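Local coordinates for protein reducing-end xylose-releasing exo-oligoxylanase Rex8A (Paenibacillus barcinonensis, PDB 6SUD) that hydrolyses linear and branched xylooligosaccharides as an exo-oligoxylanase, releasing xylose from their reducing ends, at residues 320-326 against 351-355; 264-268 against 361-365; 32-36 against 78-84. The protein carries 1 engineered substitution. One frame throughout, in Å; residues are numbered along the deposited sequence.

Helix 359-373 connects all three contacts. Interaction 2 sets its residues 361-365 against the loop 264-268. Interaction 1 sits about 9 Å away, centre to centre, and meets it through Asp362, which holds both His321 and Arg354. Interaction 3 lies about 18 Å from interaction 2 and about 19 Å from interaction 1, centre to centre. It joins helices 25-41 and 69-81, and Met78 touches Cys364 on helix 359-373. Along the chain interaction 3 closes first; interaction 1 is then nested inside the loop closed by interaction 2. Interactions 1 and 2 both reach the same bound xylose, so they shape the active site. Interaction 3 is packing between helices of the (alpha/alpha)6 barrel, away from the sugars.

Interaction 1: residues 320-326 against 351-355; sequences AHPVGLL and TPLRQ. Engineered in segment 320-326: Ala320 (natural residue Leu). With XYP (beta-D-xylopyranose), chain J.
Arg354 makes the one hydrogen bond between 320-326 and 351-355. Its chain is extended from CG to NE, with CG anti to the backbone N (chi1 -171°), and this carries the guanidinium to the start of helix 322-331. There NH1 donates to Ala320 O at 2.9 Å, in the guanidinium plane, with an N-H...O angle of 162°. Ala320 is an engineered residue, but the bond uses its backbone. Arg354 NH1 also forms a salt bridge with Asp362 OD1.

The remaining contacts are van der Waals. Arg354 NH1 lies 3.7 Å from His321 ND1, and the two planes are 63° apart. The same nitrogen passes Pro322 CD at 3.8 Å. Leu326 and Thr351 meet tip to tip: Leu326 CD2 comes within 3.2 Å of Thr351 OG1, a tight fit. That hydroxyl is hydrogen-bonded to Arg347 O.

The ligand is reached through His321, the N-cap residue. Its NE2 is hydrogen-bonded to O1 of xylose J at 2.6 Å, near the ring plane, while ND1 bonds to Asp362 OD1. Asp362 therefore probably helps fix the rotation of the imidazole, and Arg354 probably helps hold Asp362. O1 is the reducing-end hydroxyl, so the arrangement is consistent with recognition of that end of the substrate.

Interaction 2: residues 264-268 against 361-365; sequences SDAYR and YDNCL. With XYP (beta-D-xylopyranose), chain K; XYP (beta-D-xylopyranose), chain J.
Chi1 of Tyr361 is -170°, with CG turned anti to N, which sends the phenol across to Ser264 and Arg268. Arg268 bends at chi3 (-72°), turning its guanidinium back toward Asp265 and past the phenol oxygen. Tyr361 OH donates to Ser264 O at 2.7 Å, coming from above the carbonyl plane. The phenol oxygen sits over one face of the guanidinium, 3.3 Å from Arg268 NE, but the angle is too poor for a bond. NE instead donates to Asp265 O at 3.1 Å, on a lone pair.

The Tyr361 ring has xylose J over one face and Leu365 CD1 over the other; Tyr361 CD1 is 3.9 Å from C3 of that sugar. Asp265, the inferred proton acceptor, takes a hydrogen bond at OD1 from O2 of xylose K at 2.8 Å. Arg268 NH1 donates to O3 of that sugar at 3.3 Å. A salt bridge of 3.4 Å joins Arg268 NH2 to Asp265 OD2. Ser264, Asp265, Arg268 and Tyr361 line the xylose pockets, part of the active-site wall.

Arg268 NH1 also bonds to Tyr74 OH of helix 69-81. Tyr361 touches Glu70, the inferred proton donor, on that helix. Tyr267 packs on Leu325 of helix 322-331.

Interaction 3: residues 32-36 against 78-84; sequences LEQTW and MAVQMDK. With EDO (1,2-ethanediol), chain C; EDO (1,2-ethanediol), chain H.
The Trp36 indole has Lys84 over one face and an ethanediol, probably from the crystallisation liquor, at its edge. Trp36 NE1 donates to O2 of that ethanediol (chain C) at 2.9 Å. The ring of Phe40, one turn further along helix 25-41, stacks with the indole. The contact joins two helices of the (alpha/alpha)6 barrel characteristic of family 8 glycosyl hydrolases. Helix 69-81 ends here in a Schellman motif, in which Lys84 N bonds back to Ala79 O and Asp83 N to Val80 O.

That turn brings Lys84 beside the indole, and a bend at chi2 (-83°) lays the aliphatic chain along it. Lys84 CG lies 3.5 Å from Trp36 CZ2, toward the rim. Lys84 CE makes a CH-pi contact 3.8 Å from the centroid of the Trp36 five-membered ring. The ammonium NZ adds an off-centre cation-pi contact, 4.5 Å from the same centroid. Glu33 OE2 is near NZ but beyond salt-bridge distance, and Glu33 OE1 is hydrogen-bonded to Asn37.

Trp36 CZ3 packs 3.9 Å from Ala79 CA, and Trp36 CE3 lies 3.8 Å from Met82 CG. With an alanine in place of Trp36, the chains of Lys84 and Met82 would probably lose the indole they pack on, and a gap is likely to open between the helices. Phe367 of helix 359-373 touches both Met78 and Met82.

Met82 is folded at chi2 (-68°) and chi3 (-63°). The bends bring its CE to Trp36 CB, and its SD rests 3.9 Å from Leu32 CD2.

Interaction 1: residues 320-326 against 351-355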
loop_
_atom_site.group_PDB
_atom_site.type_symbol
_atom_site.label_atom_id
_atom_site.label_comp_id
_atom_site.label_asym_id
_atom_site.label_seq_id
_atom_site.Cartn_x
_atom_site.Cartn_y
_atom_site.Cartn_z
ATOM N N ALA A 320 2.130 0.707 17.804
ATOM C CA ALA A 320 0.873 -0.075 17.830
ATOM C C ALA A 320 1.040 -1.304 16.936
ATOM O O ALA A 320 0.477 -2.341 17.276
ATOM C CB ALA A 320 -0.313 0.759 17.406
ATOM N N HIS A 321 1.796 -1.198 15.839
ATOM C CA HIS A 321 1.934 -2.283 14.833
ATOM C C HIS A 321 3.406 -2.605 14.611
ATOM O O HIS A 321 3.930 -2.334 13.539
ATOM C CB HIS A 321 1.209 -1.905 13.528
ATOM C CG HIS A 321 -0.231 -1.593 13.750
ATOM N ND1 HIS A 321 -1.134 -2.552 14.199
ATOM C CD2 HIS A 321 -0.914 -0.432 13.649
ATOM C CE1 HIS A 321 -2.314 -1.981 14.359
ATOM N NE2 HIS A 321 -2.202 -0.682 14.008
ATOM N N PRO A 322 4.109 -3.234 15.582
ATOM C CA PRO A 322 5.549 -3.469 15.437
ATOM C C PRO A 322 5.932 -4.552 14.416
ATOM O O PRO A 322 7.028 -4.482 13.862
ATOM C CB PRO A 322 5.960 -3.875 16.862
ATOM C CG PRO A 322 4.731 -4.568 17.391
ATOM C CD PRO A 322 3.585 -3.721 16.870
ATOM N N VAL A 323 5.054 -5.534 14.195
ATOM C CA VAL A 323 5.241 -6.575 13.145
ATOM C C VAL A 323 5.136 -5.892 11.772
ATOM O O VAL A 323 5.982 -6.185 10.901
ATOM C CB VAL A 323 4.266 -7.754 13.336
ATOM C CG1 VAL A 323 4.242 -8.714 12.145
ATOM C CG2 VAL A 323 4.617 -8.502 14.617
ATOM N N GLY A 324 4.180 -4.979 11.596
ATOM C CA GLY A 324 4.056 -4.138 10.389
ATOM C C GLY A 324 5.333 -3.361 10.104
ATOM O O GLY A 324 5.845 -3.398 8.954
ATOM N N LEU A 325 5.879 -2.711 11.125
ATOM C CA LEU A 325 7.149 -1.967 11.006
ATOM C C LEU A 325 8.280 -2.931 10.610
ATOM O O LEU A 325 9.006 -2.620 9.651
ATOM C CB LEU A 325 7.456 -1.254 12.322
ATOM C CG LEU A 325 8.797 -0.523 12.355
ATOM C CD1 LEU A 325 9.063 0.259 11.081
ATOM C CD2 LEU A 325 8.851 0.398 13.559
ATOM N N LEU A 326 8.443 -4.067 11.302
ATOM C CA LEU A 326 9.489 -5.064 10.933
ATOM C C LEU A 326 9.312 -5.455 9.462
ATOM O O LEU A 326 10.315 -5.510 8.744
ATOM C CB LEU A 326 9.413 -6.310 11.818
ATOM C CG LEU A 326 10.319 -7.449 11.346
ATOM C CD1 LEU A 326 11.779 -7.017 11.399
ATOM C CD2 LEU A 326 10.080 -8.713 12.140
ATOM N N THR A 351 9.662 -14.524 11.803
ATOM C CA THR A 351 8.537 -13.809 12.465
ATOM C C THR A 351 7.217 -14.382 11.949
ATOM O O THR A 351 7.020 -14.442 10.739
ATOM C CB THR A 351 8.642 -12.294 12.239
ATOM O OG1 THR A 351 9.871 -11.830 12.803
ATOM C CG2 THR A 351 7.485 -11.519 12.835
ATOM N N PRO A 352 6.292 -14.828 12.832
ATOM C CA PRO A 352 4.977 -15.295 12.405
ATOM C C PRO A 352 3.973 -14.142 12.248
ATOM O O PRO A 352 4.218 -13.035 12.709
ATOM C CB PRO A 352 4.581 -16.235 13.551
ATOM C CG PRO A 352 5.160 -15.554 14.777
ATOM C CD PRO A 352 6.447 -14.912 14.296
ATOM N N LEU A 353 2.854 -14.427 11.590
ATOM C CA LEU A 353 1.703 -13.497 11.512
ATOM C C LEU A 353 1.318 -13.061 12.925
ATOM O O LEU A 353 1.396 -13.885 13.869
ATOM C CB LEU A 353 0.529 -14.200 10.837
ATOM C CG LEU A 353 0.629 -14.325 9.322
ATOM C CD1 LEU A 353 -0.408 -15.313 8.808
ATOM C CD2 LEU A 353 0.476 -12.967 8.651
ATOM N N ARG A 354 0.869 -11.822 13.071
ATOM C CA ARG A 354 0.298 -11.361 14.354
ATOM C C ARG A 354 -1.069 -12.022 14.564
ATOM O O ARG A 354 -1.766 -12.287 13.562
ATOM C CB ARG A 354 0.209 -9.838 14.377
ATOM C CG ARG A 354 -0.166 -9.293 15.741
ATOM C CD ARG A 354 0.068 -7.807 15.827
ATOM N NE ARG A 354 -0.255 -7.344 17.163
ATOM C CZ ARG A 354 -0.275 -6.073 17.541
ATOM N NH1 ARG A 354 0.010 -5.109 16.679
ATOM N NH2 ARG A 354 -0.588 -5.769 18.789
ATOM N N GLN A 355 -1.437 -12.267 15.825
ATOM C CA GLN A 355 -2.796 -12.729 16.215
ATOM C C GLN A 355 -3.458 -11.724 17.162
ATOM O O GLN A 355 -2.761 -10.851 17.698
ATOM C CB GLN A 355 -2.728 -14.122 16.845
ATOM C CG GLN A 355 -2.107 -15.159 15.922
ATOM C CD GLN A 355 -2.387 -16.575 16.356
ATOM O OE1 GLN A 355 -3.342 -16.850 17.079
ATOM N NE2 GLN A 355 -1.556 -17.495 15.897
HETATM O O1 XYP J . -4.230 0.843 13.365
HETATM C C1 XYP J . -3.945 1.205 12.008
HETATM C C2 XYP J . -5.259 1.176 11.232
HETATM C C3 XYP J . -4.956 1.504 9.795
HETATM C C4 XYP J . -4.341 2.882 9.705
HETATM C C5 XYP J . -3.117 2.984 10.603
HETATM O O2 XYP J . -5.933 -0.098 11.269
HETATM O O3 XYP J . -6.164 1.453 9.035
HETATM O O4 XYP J . -4.013 3.093 8.327
HETATM O O5 XYP J . -3.412 2.545 11.941
#

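Interaction 2: residues 264-268 against 361-365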
loop_
_atom_site.group_PDB
_atom_site.type_symbol
_atom_site.label_atom_id
_atom_site.label_comp_id
_atom_site.label_asym_id
_atom_site.label_seq_id
_atom_site.Cartn_x
_atom_site.Cartn_y
_atom_site.Cartn_z
ATOM N N SER A 264 2.374 4.423 12.374
ATOM C CA SER A 264 1.744 3.390 11.498
ATOM C C SER A 264 1.732 3.741 9.999
ATOM O O SER A 264 2.186 2.903 9.221
ATOM C CB SER A 264 0.354 3.121 11.976
ATOM O OG SER A 264 0.374 2.800 13.355
ATOM N N ASP A 265 1.209 4.897 9.583
ATOM C CA ASP A 265 1.113 5.227 8.130
ATOM C C ASP A 265 2.513 5.179 7.496
ATOM O O ASP A 265 2.692 4.510 6.432
ATOM C CB ASP A 265 0.494 6.607 7.885
ATOM C CG ASP A 265 -1.021 6.628 7.812
ATOM O OD1 ASP A 265 -1.666 5.837 8.530
ATOM O OD2 ASP A 265 -1.542 7.461 7.050
ATOM N N ALA A 266 3.479 5.846 8.139
ATOM C CA ALA A 266 4.816 6.132 7.566
ATOM C C ALA A 266 5.626 4.846 7.373
ATOM O O ALA A 266 6.617 4.890 6.618
ATOM C CB ALA A 266 5.561 7.133 8.411
ATOM N N TYR A 267 5.251 3.732 8.007
ATOM C CA TYR A 267 5.986 2.452 7.840
ATOM C C TYR A 267 6.036 2.057 6.366
ATOM O O TYR A 267 7.072 1.513 5.916
ATOM C CB TYR A 267 5.322 1.319 8.624
ATOM C CG TYR A 267 5.223 1.554 10.102
ATOM C CD1 TYR A 267 5.905 2.593 10.714
ATOM C CD2 TYR A 267 4.499 0.685 10.899
ATOM C CE1 TYR A 267 5.832 2.799 12.079
ATOM C CE2 TYR A 267 4.410 0.881 12.266
ATOM C CZ TYR A 267 5.068 1.943 12.853
ATOM O OH TYR A 267 4.991 2.117 14.205
ATOM N N ARG A 268 4.972 2.368 5.620
ATOM C CA ARG A 268 4.797 1.888 4.224
ATOM C C ARG A 268 5.767 2.621 3.292
ATOM O O ARG A 268 6.061 2.062 2.239
ATOM C CB ARG A 268 3.341 2.040 3.786
ATOM C CG ARG A 268 2.380 1.254 4.670
ATOM C CD ARG A 268 0.957 1.633 4.327
ATOM N NE ARG A 268 0.587 2.978 4.784
ATOM C CZ ARG A 268 -0.668 3.432 4.830
ATOM N NH1 ARG A 268 -1.655 2.681 4.383
ATOM N NH2 ARG A 268 -0.941 4.637 5.293
ATOM N N TYR A 361 -3.544 -4.572 10.540
ATOM C CA TYR A 361 -2.562 -3.704 9.840
ATOM C C TYR A 361 -1.205 -4.419 9.719
ATOM O O TYR A 361 -0.571 -4.458 8.638
ATOM C CB TYR A 361 -2.451 -2.357 10.547
ATOM C CG TYR A 361 -1.651 -1.351 9.766
ATOM C CD1 TYR A 361 -2.097 -0.883 8.538
ATOM C CD2 TYR A 361 -0.470 -0.845 10.269
ATOM C CE1 TYR A 361 -1.361 0.042 7.818
ATOM C CE2 TYR A 361 0.277 0.080 9.563
ATOM C CZ TYR A 361 -0.170 0.525 8.332
ATOM O OH TYR A 361 0.568 1.458 7.666
ATOM N N ASP A 362 -0.745 -5.009 10.809
ATOM C CA ASP A 362 0.532 -5.769 10.816
ATOM C C ASP A 362 0.506 -6.825 9.704
ATOM O O ASP A 362 1.497 -6.984 8.994
ATOM C CB ASP A 362 0.744 -6.461 12.163
ATOM C CG ASP A 362 0.885 -5.500 13.327
ATOM O OD1 ASP A 362 -0.143 -5.137 13.913
ATOM O OD2 ASP A 362 2.030 -5.113 13.634
ATOM N N ASN A 363 -0.593 -7.580 9.625
ATOM C CA ASN A 363 -0.705 -8.780 8.755
ATOM C C ASN A 363 -0.822 -8.361 7.283
ATOM O O ASN A 363 -0.323 -9.108 6.418
ATOM C CB ASN A 363 -1.859 -9.663 9.218
ATOM C CG ASN A 363 -1.495 -10.428 10.474
ATOM O OD1 ASN A 363 -0.379 -10.302 10.975
ATOM N ND2 ASN A 363 -2.409 -11.244 10.967
ATOM N N CYS A 364 -1.431 -7.213 6.992
ATOM C CA CYS A 364 -1.461 -6.670 5.604
ATOM C C CYS A 364 -0.021 -6.385 5.151
ATOM O O CYS A 364 0.401 -6.921 4.093
ATOM C CB CYS A 364 -2.348 -5.434 5.497
ATOM S SG CYS A 364 -4.119 -5.801 5.672
ATOM N N LEU A 365 0.726 -5.610 5.945
ATOM C CA LEU A 365 2.121 -5.212 5.615
ATOM C C LEU A 365 2.997 -6.474 5.545
ATOM O O LEU A 365 3.815 -6.566 4.600
ATOM C CB LEU A 365 2.648 -4.242 6.678
ATOM C CG LEU A 365 2.346 -2.758 6.463
ATOM C CD1 LEU A 365 0.916 -2.524 6.016
ATOM C CD2 LEU A 365 2.656 -1.970 7.718
HETATM O O1 XYP K . -6.817 4.878 9.272
HETATM C C1 XYP K . -6.754 5.116 7.848
HETATM C C2 XYP K . -5.356 4.927 7.252
HETATM C C3 XYP K . -5.312 5.308 5.777
HETATM C C4 XYP K . -6.675 5.051 5.146
HETATM C C5 XYP K . -7.346 3.885 5.865
HETATM O O2 XYP K . -4.367 5.655 7.990
HETATM O O3 XYP K . -4.253 4.553 5.165
HETATM O O4 XYP K . -7.481 6.225 5.277
HETATM O O5 XYP K . -7.646 4.191 7.226
HETATM O O1 XYP J . -4.230 0.843 13.365
HETATM C C1 XYP J . -3.945 1.205 12.008
HETATM C C2 XYP J . -5.259 1.176 11.232
HETATM C C3 XYP J . -4.956 1.504 9.795
HETATM C C4 XYP J . -4.341 2.882 9.705
HETATM C C5 XYP J . -3.117 2.984 10.603
HETATM O O2 XYP J . -5.933 -0.098 11.269
HETATM O O3 XYP J . -6.164 1.453 9.035
HETATM O O4 XYP J . -4.013 3.093 8.327
HETATM O O5 XYP J . -3.412 2.545 11.941
#

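Interaction 3: residues 32-36 against 78-84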
loop_
_atom_site.group_PDB
_atom_site.type_symbol
_atom_site.label_atom_id
_atom_site.label_comp_id
_atom_site.label_asym_id
_atom_site.label_seq_id
_atom_site.Cartn_x
_atom_site.Cartn_y
_atom_site.Cartn_z
ATOM N N LEU A 32 4.694 -18.955 1.494
ATOM C CA LEU A 32 3.848 -17.900 0.895
ATOM C C LEU A 32 2.414 -18.427 0.846
ATOM O O LEU A 32 1.498 -17.729 1.309
ATOM C CB LEU A 32 4.345 -17.526 -0.504
ATOM C CG LEU A 32 3.455 -16.493 -1.194
ATOM C CD1 LEU A 32 3.317 -15.246 -0.332
ATOM C CD2 LEU A 32 3.961 -16.130 -2.569
ATOM N N GLU A 33 2.242 -19.653 0.361
ATOM C CA GLU A 33 0.905 -20.278 0.272
ATOM C C GLU A 33 0.282 -20.352 1.668
ATOM O O GLU A 33 -0.912 -20.086 1.762
ATOM C CB GLU A 33 1.009 -21.633 -0.419
ATOM C CG GLU A 33 -0.105 -22.587 -0.045
ATOM C CD GLU A 33 -1.471 -22.144 -0.538
ATOM O OE1 GLU A 33 -2.451 -22.876 -0.315
ATOM O OE2 GLU A 33 -1.557 -21.065 -1.142
ATOM N N GLN A 34 1.053 -20.719 2.697
ATOM C CA GLN A 34 0.510 -20.866 4.070
ATOM C C GLN A 34 0.173 -19.492 4.649
ATOM O O GLN A 34 -0.798 -19.401 5.439
ATOM C CB GLN A 34 1.457 -21.592 5.022
ATOM C CG GLN A 34 0.742 -22.005 6.300
ATOM C CD GLN A 34 -0.615 -22.614 6.023
ATOM O OE1 GLN A 34 -1.646 -22.069 6.405
ATOM N NE2 GLN A 34 -0.636 -23.739 5.325
ATOM N N THR A 35 0.900 -18.440 4.264
ATOM C CA THR A 35 0.568 -17.089 4.778
ATOM C C THR A 35 -0.808 -16.711 4.224
ATOM O O THR A 35 -1.677 -16.258 4.997
ATOM C CB THR A 35 1.634 -16.052 4.417
ATOM O OG1 THR A 35 2.891 -16.522 4.901
ATOM C CG2 THR A 35 1.291 -14.686 4.973
ATOM N N TRP A 36 -0.999 -16.935 2.925
ATOM C CA TRP A 36 -2.304 -16.719 2.254
ATOM C C TRP A 36 -3.412 -17.458 3.009
ATOM O O TRP A 36 -4.413 -16.839 3.341
ATOM C CB TRP A 36 -2.271 -17.166 0.790
ATOM C CG TRP A 36 -3.649 -17.205 0.200
ATOM C CD1 TRP A 36 -4.486 -18.283 0.197
ATOM C CD2 TRP A 36 -4.410 -16.112 -0.362
ATOM N NE1 TRP A 36 -5.693 -17.952 -0.351
ATOM C CE2 TRP A 36 -5.684 -16.628 -0.690
ATOM C CE3 TRP A 36 -4.162 -14.757 -0.606
ATOM C CZ2 TRP A 36 -6.682 -15.851 -1.274
ATOM C CZ3 TRP A 36 -5.146 -13.992 -1.193
ATOM C CH2 TRP A 36 -6.387 -14.531 -1.523
ATOM N N MET A 78 -3.579 -8.389 -2.914
ATOM C CA MET A 78 -3.041 -9.705 -2.485
ATOM C C MET A 78 -3.655 -10.789 -3.377
ATOM O O MET A 78 -2.896 -11.644 -3.873
ATOM C CB MET A 78 -3.371 -9.999 -1.026
ATOM C CG MET A 78 -2.866 -8.952 -0.046
ATOM S SD MET A 78 -3.495 -9.335 1.613
ATOM C CE MET A 78 -2.957 -7.900 2.538
ATOM N N ALA A 79 -4.969 -10.710 -3.617
ATOM C CA ALA A 79 -5.733 -11.741 -4.375
ATOM C C ALA A 79 -5.153 -11.852 -5.785
ATOM O O ALA A 79 -4.953 -12.998 -6.246
ATOM C CB ALA A 79 -7.222 -11.509 -4.410
ATOM N N VAL A 80 -4.913 -10.723 -6.446
ATOM C CA VAL A 80 -4.509 -10.756 -7.879
ATOM C C VAL A 80 -3.044 -11.199 -7.953
ATOM O O VAL A 80 -2.747 -12.042 -8.809
ATOM C CB VAL A 80 -4.837 -9.459 -8.652
ATOM C CG1 VAL A 80 -4.066 -8.230 -8.189
ATOM C CG2 VAL A 80 -4.655 -9.697 -10.133
ATOM N N GLN A 81 -2.186 -10.782 -7.008
ATOM C CA GLN A 81 -0.764 -11.235 -6.940
ATOM C C GLN A 81 -0.701 -12.748 -6.674
ATOM O O GLN A 81 0.222 -13.397 -7.193
ATOM C CB GLN A 81 0.003 -10.445 -5.880
ATOM C CG GLN A 81 0.181 -8.976 -6.238
ATOM C CD GLN A 81 1.113 -8.752 -7.401
ATOM O OE1 GLN A 81 1.924 -9.604 -7.748
ATOM N NE2 GLN A 81 1.028 -7.572 -7.999
ATOM N N MET A 82 -1.687 -13.310 -5.979
ATOM C CA MET A 82 -1.707 -14.757 -5.629
ATOM C C MET A 82 -2.576 -15.539 -6.625
ATOM O O MET A 82 -2.723 -16.759 -6.428
ATOM C CB MET A 82 -2.242 -14.973 -4.210
ATOM C CG MET A 82 -1.342 -14.486 -3.091
ATOM S SD MET A 82 0.162 -15.497 -2.991
ATOM C CE MET A 82 -0.536 -17.095 -2.577
ATOM N N ASP A 83 -3.080 -14.885 -7.677
ATOM C CA ASP A 83 -3.925 -15.512 -8.729
ATOM C C ASP A 83 -5.171 -16.121 -8.063
ATOM O O ASP A 83 -5.511 -17.316 -8.350
ATOM C CB ASP A 83 -3.112 -16.528 -9.537
ATOM C CG ASP A 83 -3.799 -17.019 -10.797
ATOM O OD1 ASP A 83 -4.759 -16.363 -11.231
ATOM O OD2 ASP A 83 -3.367 -18.058 -11.341
ATOM N N LYS A 84 -5.847 -15.337 -7.224
ATOM C CA LYS A 84 -7.023 -15.810 -6.437
ATOM C C LYS A 84 -8.259 -15.014 -6.854
ATOM O O LYS A 84 -8.707 -14.116 -6.117
ATOM C CB LYS A 84 -6.742 -15.755 -4.937
ATOM C CG LYS A 84 -5.548 -16.593 -4.509
ATOM C CD LYS A 84 -5.844 -18.050 -4.310
ATOM C CE LYS A 84 -4.710 -18.798 -3.639
ATOM N NZ LYS A 84 -4.990 -20.250 -3.539
HETATM C C1 EDO C . -8.741 -19.891 -3.120
HETATM O O1 EDO C . -9.839 -20.219 -2.281
HETATM C C2 EDO C . -7.746 -19.264 -2.317
HETATM O O2 EDO C . -7.413 -20.092 -1.223
HETATM C C1 EDO H . -9.566 -18.367 -7.052
HETATM O O1 EDO H . -9.593 -18.792 -5.695
HETATM C C2 EDO H . -8.251 -18.592 -7.673
HETATM O O2 EDO H . -8.240 -18.573 -9.090
#